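Local coordinates for putative secreted cellulose-binding protein (Streptomyces coelicolor, PDB 4OY6) that oxidatively degrades cellulose as a copper-dependent lytic polysaccharide monooxygenase of family AA10, at residues F98-H103 against Y149-S154; L114-K119 against L134-R139. All coordinates share one frame; numbering follows the deposited sequence.

Four strands in chain order make the two contacts. From the N terminus, strand 97-104 comes first, followed by 110-118, then 134-139 and finally 148-154. The second and third pair as contact 2, closing a loop of 14 residues that holds neither helix nor strand. The first and fourth pair as contact 1, so contact 2 is nested inside the larger loop that contact 1 closes. The contacts belong to different sheets, which pack face to face as in the β-sandwich core of the AA10 family. They meet through valine and isoleucine side chains: V153 CG1 of contact 1 lies 3.7 Å from V137 CG2 of contact 2, and V153 and I151 both reach V115.

Contact 1 of 2, residues F98-H103 against Y149-S154. With NA (sodium ion), chain L; ZN (zinc ion), chain H.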
ATOM      1  N   PHE A  98       6.184  13.160   6.466  1.00  8.61           N
ATOM      2  CA  PHE A  98       6.140  12.848   5.045  1.00  8.83           C
ATOM      3  C   PHE A  98       4.696  12.926   4.585  1.00  8.53           C
ATOM      4  O   PHE A  98       3.749  12.827   5.371  1.00  9.90           O
ATOM      5  CB  PHE A  98       6.756  11.468   4.748  1.00  9.12           C
ATOM      6  CG  PHE A  98       6.041  10.321   5.391  1.00  9.55           C
ATOM      7  CD1 PHE A  98       6.309   9.961   6.704  1.00 10.37           C
ATOM      8  CD2 PHE A  98       5.094   9.574   4.693  1.00 10.25           C
ATOM      9  CE1 PHE A  98       5.635   8.897   7.315  1.00 11.33           C
ATOM     10  CE2 PHE A  98       4.451   8.511   5.295  1.00 10.96           C
ATOM     11  CZ  PHE A  98       4.707   8.185   6.607  1.00 11.32           C
ATOM     12  N   THR A  99       4.538  13.154   3.293  1.00  8.90           N
ATOM     13  CA  THR A  99       3.213  13.250   2.692  1.00  9.40           C
ATOM     14  C   THR A  99       2.856  11.965   1.983  1.00  9.05           C
ATOM     15  O   THR A  99       3.613  11.483   1.155  1.00 12.82           O
ATOM     16  CB  THR A  99       3.162  14.412   1.694  1.00 12.65           C
ATOM     17  OG1 THR A  99       3.471  15.629   2.374  1.00 17.66           O
ATOM     18  CG2 THR A  99       1.796  14.546   1.049  1.00 15.29           C
ATOM     19  N   VAL A 100       1.710  11.409   2.314  1.00  7.88           N
ATOM     20  CA  VAL A 100       1.137  10.312   1.553  1.00  8.61           C
ATOM     21  C   VAL A 100       0.303  10.925   0.443  1.00  8.76           C
ATOM     22  O   VAL A 100      -0.666  11.667   0.713  1.00 10.03           O
ATOM     23  CB  VAL A 100       0.299   9.381   2.447  1.00  8.80           C
ATOM     24  CG1 VAL A 100      -0.405   8.336   1.602  1.00 10.11           C
ATOM     25  CG2 VAL A 100       1.186   8.741   3.504  1.00  9.76           C
ATOM     26  N   LYS A 101       0.705  10.640  -0.797  1.00  8.18           N
ATOM     27  CA  LYS A 101       0.035  11.187  -1.974  0.50  8.94           C
ATOM     28  C   LYS A 101      -0.635  10.068  -2.727  1.00  8.92           C
ATOM     29  O   LYS A 101      -0.004   9.098  -3.119  1.00  8.98           O
ATOM     30  CB  LYS A 101       1.001  11.924  -2.898  0.50  9.98           C
ATOM     31  CG  LYS A 101       0.293  12.525  -4.107  0.50 10.96           C
ATOM     32  CD  LYS A 101       1.283  13.249  -4.996  0.50 14.24           C
ATOM     33  CE  LYS A 101       0.631  13.747  -6.265  0.50 18.12           C
ATOM     34  NZ  LYS A 101       1.581  14.567  -7.061  0.50 22.64           N
ATOM     35  N   LEU A 102      -1.931  10.230  -2.912  1.00  9.45           N
ATOM     36  CA  LEU A 102      -2.710   9.339  -3.717  1.00  9.94           C
ATOM     37  C   LEU A 102      -3.157   9.993  -5.011  1.00 10.28           C
ATOM     38  O   LEU A 102      -3.529  11.170  -5.038  1.00 13.93           O
ATOM     39  CB  LEU A 102      -3.965   8.883  -3.012  1.00 12.56           C
ATOM     40  CG  LEU A 102      -3.745   8.029  -1.792  1.00 13.62           C
ATOM     41  CD1 LEU A 102      -3.769   8.894  -0.547  1.00 15.02           C
ATOM     42  CD2 LEU A 102      -4.784   6.908  -1.762  1.00 13.38           C
ATOM     43  N   HIS A 103      -3.137   9.214  -6.085  1.00  9.78           N
ATOM     44  CA  HIS A 103      -3.682   9.648  -7.353  1.00 10.26           C
ATOM     45  C   HIS A 103      -4.943   8.851  -7.574  1.00 10.18           C
ATOM     46  O   HIS A 103      -4.927   7.631  -7.447  1.00 10.36           O
ATOM     47  CB  HIS A 103      -2.691   9.388  -8.493  1.00 12.10           C
ATOM     48  CG  HIS A 103      -3.176   9.897  -9.803  1.00 14.49           C
ATOM     49  ND1 HIS A 103      -3.173  11.238 -10.106  1.00 15.48           N
ATOM     50  CD2 HIS A 103      -3.699   9.272 -10.874  1.00 19.02           C
ATOM     51  CE1 HIS A 103      -3.689  11.419 -11.307  1.00 16.69           C
ATOM     52  NE2 HIS A 103      -4.000  10.242 -11.797  1.00 20.26           N
ATOM     53  N   TYR A 149      -4.914  13.368  -3.692  1.00 11.00           N
ATOM     54  CA  TYR A 149      -5.128  13.642  -2.266  1.00 10.62           C
ATOM     55  C   TYR A 149      -3.776  13.588  -1.572  1.00 10.53           C
ATOM     56  O   TYR A 149      -2.980  12.676  -1.838  1.00 11.91           O
ATOM     57  CB  TYR A 149      -6.082  12.614  -1.616  1.00 11.08           C
ATOM     58  CG  TYR A 149      -7.316  12.327  -2.440  1.00 11.37           C
ATOM     59  CD1 TYR A 149      -8.302  13.285  -2.618  1.00 11.92           C
ATOM     60  CD2 TYR A 149      -7.481  11.113  -3.064  1.00 10.76           C
ATOM     61  CE1 TYR A 149      -9.405  13.025  -3.418  1.00 11.94           C
ATOM     62  CE2 TYR A 149      -8.586  10.840  -3.838  1.00 11.32           C
ATOM     63  CZ  TYR A 149      -9.544  11.803  -4.032  1.00 11.05           C
ATOM     64  OH  TYR A 149     -10.638  11.554  -4.839  1.00 12.83           O
ATOM     65  N   GLU A 150      -3.530  14.516  -0.662  1.00 10.74           N
ATOM     66  CA  GLU A 150      -2.323  14.520   0.139  1.00 10.55           C
ATOM     67  C   GLU A 150      -2.659  14.465   1.628  1.00 10.04           C
ATOM     68  O   GLU A 150      -3.521  15.234   2.111  1.00 12.59           O
ATOM     69  CB  GLU A 150      -1.483  15.771  -0.144  1.00 13.33           C
ATOM     70  CG  GLU A 150      -0.909  15.793  -1.540  1.00 16.66           C
ATOM     71  CD  GLU A 150       0.131  16.864  -1.777  1.00 23.97           C
ATOM     72  OE1 GLU A 150       0.432  17.661  -0.874  1.00 31.20           O
ATOM     73  OE2 GLU A 150       0.668  16.894  -2.897  1.00 32.39           O
ATOM     74  N   ILE A 151      -2.015  13.542   2.327  1.00  9.86           N
ATOM     75  CA  ILE A 151      -2.164  13.393   3.766  1.00 10.08           C
ATOM     76  C   ILE A 151      -0.815  13.716   4.409  1.00  9.17           C
ATOM     77  O   ILE A 151       0.143  12.970   4.223  1.00  9.83           O
ATOM     78  CB  ILE A 151      -2.568  11.979   4.203  1.00 11.27           C
ATOM     79  CG1 ILE A 151      -3.816  11.496   3.467  1.00 14.17           C
ATOM     80  CG2 ILE A 151      -2.786  11.953   5.710  1.00 11.88           C
ATOM     81  CD1 ILE A 151      -3.715  10.107   2.942  1.00 20.70           C
ATOM     82  N   PRO A 152      -0.730  14.833   5.142  1.00  9.37           N
ATOM     83  CA  PRO A 152       0.537  15.190   5.800  1.00  9.60           C
ATOM     84  C   PRO A 152       0.675  14.399   7.076  1.00  9.70           C
ATOM     85  O   PRO A 152      -0.045  14.636   8.039  1.00 12.74           O
ATOM     86  CB  PRO A 152       0.392  16.676   6.070  1.00 13.28           C
ATOM     87  CG  PRO A 152      -1.087  16.887   6.187  1.00 15.94           C
ATOM     88  CD  PRO A 152      -1.780  15.837   5.373  1.00 12.66           C
ATOM     89  N   VAL A 153       1.566  13.420   7.073  1.00  8.38           N
ATOM     90  CA  VAL A 153       1.805  12.527   8.205  1.00  9.41           C
ATOM     91  C   VAL A 153       2.990  13.027   9.012  1.00  8.46           C
ATOM     92  O   VAL A 153       3.990  13.476   8.447  1.00  9.99           O
ATOM     93  CB  VAL A 153       2.048  11.060   7.707  1.00 10.78           C
ATOM     94  CG1 VAL A 153       2.377  10.112   8.866  1.00 13.06           C
ATOM     95  CG2 VAL A 153       0.820  10.544   6.973  1.00 12.53           C
ATOM     96  N   SER A 154       2.898  12.914  10.326  1.00  8.05           N
ATOM     97  CA  SER A 154       4.002  13.256  11.208  1.00  8.39           C
ATOM     98  C   SER A 154       4.240  12.108  12.155  1.00  8.06           C
ATOM     99  O   SER A 154       3.336  11.684  12.895  1.00  9.19           O
ATOM    100  CB  SER A 154       3.678  14.506  12.020  1.00  9.68           C
ATOM    101  OG  SER A 154       4.732  14.839  12.908  1.00  9.21           O
TER
HETATM  102 NA    NA L 311      -1.678  12.518  -9.655  1.00 20.07          NA
HETATM  103 ZN    ZN H 307      -4.575  10.009 -13.637  0.50 25.05          ZN
HETATM  104  O   HOH W   1       0.156  11.750  -9.128  1.00 28.69           O
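F98-L102 pairs with Y149-V153 as two antiparallel strands of a three-stranded sheet, one layer of the AA10 β-sandwich; the strand axes run 158° apart. Six backbone hydrogen bonds join the pairs F98-V153, V100-I151 and L102-Y149, among them I151 N to V100 O at 2.8 Å. The side chains of these six residues share the inner face, while T99, K101, E150 and P152 lie on the other. F98 CG stands between its own N and carbonyl carbon (chi1 62°), which swings the ring over V153. V153 CB sits 4.2 Å from the F98 ring centroid, 13° off the normal, a CH-pi contact shifted toward the rim. The two V153 methyls part: CG1 touches F98 CZ at 3.8 Å, and CG2 meets V100 CG2 at 3.9 Å. Replacing V153 by alanine would keep CB over the ring but remove both methyls, and would probably open a gap beside F98 CZ and V100 CG2. Further along, I151 CD1 reaches L102 CD1 at 3.7 Å. Near the C-terminal end of strand 97-104, H103 bridges two metals, an ion modelled as sodium, 2.0 Å from ND1 and doubtfully close for sodium, and zinc at 1.9 Å from NE2; N148 and Q105 are the respective co-ligands. Y149 OH hydrogen-bonds D104. Strand 2-6 flanks 97-104 on the side away from 148-154, and V164, T166 and W168 of strand 161-170 and F113 of 110-118 pack on the inner face.

Contact 2 of 2, residues L114-K119 against L134-R139; sequences LVYVTK and LQQVAR
Q135 C lies at the edge of the Y116 ring, near its plane, while L134 CD1 and Q136 CA approach it obliquely. Q136 CB touches Y116 CE2 at 3.9 Å, the Q136 amide turned 73° from the ring. A water in the ring plane joins their ends, 2.8 Å from Y116 OH and donating to Q136 OE1 at 2.9 Å. The R139 guanidinium carries L114 CD2 over one face, 3.6 Å from R139 CZ; R139 CG is anti to its own N (chi1 -180°), and the chain stays extended to NE, which lays R139 alongside L114. R139 also makes a cation-pi contact with Y112. Between these pairs the antiparallel register slips by one residue in a classic beta bulge: V137 and A138 both face V115, whose O accepts V137 N at 2.8 Å and A138 N at 3.1 Å, each donor tilted out of the carbonyl plane. At the bulge V137 CG2 packs 3.7 Å from V115 CG1. Beyond the bulge V117 and Q135 exchange two backbone bonds. Strand 161-170 flanks 110-118 on its other side, where T118 OG1 hydrogen-bonds V163 N.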
ATOM      1  N   LEU A 114      -7.244   6.444   6.787  1.00  8.09           N
ATOM      2  CA  LEU A 114      -6.527   5.953   7.975  1.00  8.91           C
ATOM      3  C   LEU A 114      -5.115   5.635   7.522  1.00  8.74           C
ATOM      4  O   LEU A 114      -4.916   4.990   6.495  1.00 11.76           O
ATOM      5  CB  LEU A 114      -7.172   4.696   8.549  1.00 11.54           C
ATOM      6  CG  LEU A 114      -8.662   4.762   8.807  1.00 14.05           C
ATOM      7  CD1 LEU A 114      -9.164   3.394   9.261  1.00 16.50           C
ATOM      8  CD2 LEU A 114      -9.048   5.864   9.771  1.00 18.22           C
ATOM      9  N   VAL A 115      -4.125   6.057   8.303  1.00  8.14           N
ATOM     10  CA  VAL A 115      -2.748   5.735   7.974  1.00  7.81           C
ATOM     11  C   VAL A 115      -2.114   5.095   9.205  1.00  7.12           C
ATOM     12  O   VAL A 115      -2.194   5.626  10.306  1.00  7.73           O
ATOM     13  CB  VAL A 115      -1.931   6.981   7.563  1.00  8.48           C
ATOM     14  CG1 VAL A 115      -0.547   6.563   7.106  1.00  9.20           C
ATOM     15  CG2 VAL A 115      -2.641   7.782   6.483  1.00 10.39           C
ATOM     16  N   TYR A 116      -1.498   3.944   8.970  1.00  7.89           N
ATOM     17  CA  TYR A 116      -0.770   3.198   9.970  1.00  7.64           C
ATOM     18  C   TYR A 116       0.678   3.037   9.539  1.00  7.52           C
ATOM     19  O   TYR A 116       1.003   3.122   8.367  1.00  8.13           O
ATOM     20  CB  TYR A 116      -1.349   1.789  10.164  1.00  8.34           C
ATOM     21  CG  TYR A 116      -2.806   1.734  10.529  1.00  9.50           C
ATOM     22  CD1 TYR A 116      -3.791   1.795   9.538  1.00 10.65           C
ATOM     23  CD2 TYR A 116      -3.222   1.656  11.851  1.00 10.76           C
ATOM     24  CE1 TYR A 116      -5.124   1.746   9.858  1.00 14.17           C
ATOM     25  CE2 TYR A 116      -4.570   1.611  12.184  1.00 12.84           C
ATOM     26  CZ  TYR A 116      -5.510   1.647  11.177  1.00 14.80           C
ATOM     27  OH  TYR A 116      -6.830   1.610  11.501  1.00 19.66           O
ATOM     28  N   VAL A 117       1.539   2.754  10.503  1.00  8.12           N
ATOM     29  CA  VAL A 117       2.911   2.336  10.206  0.50  8.23           C
ATOM     30  C   VAL A 117       3.235   1.134  11.081  1.00  9.06           C
ATOM     31  O   VAL A 117       2.759   1.020  12.214  1.00 10.84           O
ATOM     32  CB  VAL A 117       3.957   3.477  10.409  0.50  8.77           C
ATOM     33  CG1 VAL A 117       5.356   2.997  10.058  0.50  8.49           C
ATOM     34  CG2 VAL A 117       3.633   4.711   9.564  0.50  8.54           C
ATOM     35  N   THR A 118       4.055   0.232  10.580  1.00  8.42           N
ATOM     36  CA  THR A 118       4.518  -0.891  11.397  1.00  8.98           C
ATOM     37  C   THR A 118       5.310  -0.371  12.597  1.00  9.25           C
ATOM     38  O   THR A 118       6.068   0.607  12.511  1.00 10.30           O
ATOM     39  CB  THR A 118       5.345  -1.888  10.576  1.00  9.38           C
ATOM     40  OG1 THR A 118       6.396  -1.195   9.905  1.00  9.57           O
ATOM     41  CG2 THR A 118       4.466  -2.601   9.570  1.00  9.98           C
ATOM     42  N   LYS A 119       5.117  -1.060  13.715  1.00 10.49           N
ATOM     43  CA  LYS A 119       5.790  -0.704  14.950  1.00 12.07           C
ATOM     44  C   LYS A 119       7.303  -0.895  14.843  1.00 11.20           C
ATOM     45  O   LYS A 119       7.806  -1.782  14.152  1.00 11.87           O
ATOM     46  CB  LYS A 119       5.284  -1.594  16.107  1.00 13.92           C
ATOM     47  CG  LYS A 119       3.810  -1.414  16.435  1.00 17.18           C
ATOM     48  CD  LYS A 119       3.329  -2.378  17.507  1.00 21.58           C
ATOM     49  CE  LYS A 119       1.832  -2.220  17.718  1.00 24.26           C
ATOM     50  NZ  LYS A 119       1.345  -3.125  18.788  1.00 31.01           N
ATOM     51  N   LEU A 134       0.699  -2.973  13.702  1.00 11.05           N
ATOM     52  CA  LEU A 134       0.506  -1.610  13.234  1.00 10.82           C
ATOM     53  C   LEU A 134       0.234  -0.644  14.363  1.00 11.03           C
ATOM     54  O   LEU A 134      -0.405  -1.004  15.369  1.00 15.01           O
ATOM     55  CB  LEU A 134      -0.659  -1.534  12.256  1.00 11.69           C
ATOM     56  CG  LEU A 134      -0.530  -2.272  10.937  1.00 13.11           C
ATOM     57  CD1 LEU A 134      -1.824  -2.165  10.141  1.00 15.01           C
ATOM     58  CD2 LEU A 134       0.639  -1.766  10.125  1.00 13.95           C
ATOM     59  N   GLN A 135       0.709   0.582  14.169  1.00 10.21           N
ATOM     60  CA  GLN A 135       0.313   1.713  14.984  1.00 11.11           C
ATOM     61  C   GLN A 135      -0.304   2.803  14.110  1.00  9.41           C
ATOM     62  O   GLN A 135       0.191   3.112  13.034  1.00 11.02           O
ATOM     63  CB  GLN A 135       1.467   2.214  15.827  1.00 14.80           C
ATOM     64  CG  GLN A 135       2.597   2.851  15.078  1.00 17.15           C
ATOM     65  CD  GLN A 135       3.753   3.266  15.976  1.00 22.92           C
ATOM     66  OE1 GLN A 135       4.115   4.451  16.080  1.00 29.34           O
ATOM     67  NE2 GLN A 135       4.321   2.286  16.651  1.00 24.91           N
ATOM     68  N   GLN A 136      -1.403   3.365  14.570  1.00 10.57           N
ATOM     69  CA  GLN A 136      -2.067   4.405  13.822  1.00 10.36           C
ATOM     70  C   GLN A 136      -1.209   5.657  13.896  1.00  9.94           C
ATOM     71  O   GLN A 136      -0.782   6.051  14.986  1.00 13.28           O
ATOM     72  CB  GLN A 136      -3.490   4.646  14.335  1.00 11.95           C
ATOM     73  CG  GLN A 136      -4.264   5.718  13.579  1.00 12.95           C
ATOM     74  CD  GLN A 136      -5.704   5.829  14.012  1.00 15.71           C
ATOM     75  OE1 GLN A 136      -6.480   4.914  13.845  1.00 18.93           O
ATOM     76  NE2 GLN A 136      -6.063   6.961  14.533  1.00 23.69           N
ATOM     77  N   VAL A 137      -0.957   6.279  12.743  1.00  8.02           N
ATOM     78  CA  VAL A 137      -0.253   7.541  12.685  1.00  8.70           C
ATOM     79  C   VAL A 137      -1.089   8.730  12.239  1.00  8.79           C
ATOM     80  O   VAL A 137      -0.702   9.865  12.480  1.00  9.16           O
ATOM     81  CB  VAL A 137       1.057   7.459  11.925  1.00 10.77           C
ATOM     82  CG1 VAL A 137       2.003   6.457  12.585  1.00 11.98           C
ATOM     83  CG2 VAL A 137       0.800   7.142  10.476  1.00 10.84           C
ATOM     84  N   ALA A 138      -2.230   8.487  11.591  1.00  8.31           N
ATOM     85  CA  ALA A 138      -3.146   9.578  11.239  1.00  9.14           C
ATOM     86  C   ALA A 138      -4.518   9.015  10.930  1.00  9.09           C
ATOM     87  O   ALA A 138      -4.641   7.893  10.460  1.00  9.30           O
ATOM     88  CB  ALA A 138      -2.660  10.343  10.005  1.00 10.24           C
ATOM     89  N   ARG A 139      -5.533   9.819  11.231  1.00  9.42           N
ATOM     90  CA  ARG A 139      -6.857   9.620  10.653  1.00  9.91           C
ATOM     91  C   ARG A 139      -7.313  10.978  10.163  1.00 10.09           C
ATOM     92  O   ARG A 139      -7.091  11.969  10.863  1.00 12.54           O
ATOM     93  CB  ARG A 139      -7.881   9.075  11.662  1.00 13.68           C
ATOM     94  CG  ARG A 139      -9.257   8.866  11.038  1.00 20.48           C
ATOM     95  CD  ARG A 139     -10.203   8.033  11.886  1.00 25.82           C
ATOM     96  NE  ARG A 139     -11.457   7.834  11.148  1.00 28.03           N
ATOM     97  CZ  ARG A 139     -12.238   6.760  11.223  1.00 30.30           C
ATOM     98  NH1 ARG A 139     -11.932   5.732  12.023  1.00 38.48           N
ATOM     99  NH2 ARG A 139     -13.344   6.707  10.476  1.00 29.41           N
TER
HETATM  100  O   HOH W   2      -7.178   2.126  14.204  1.00 33.79           O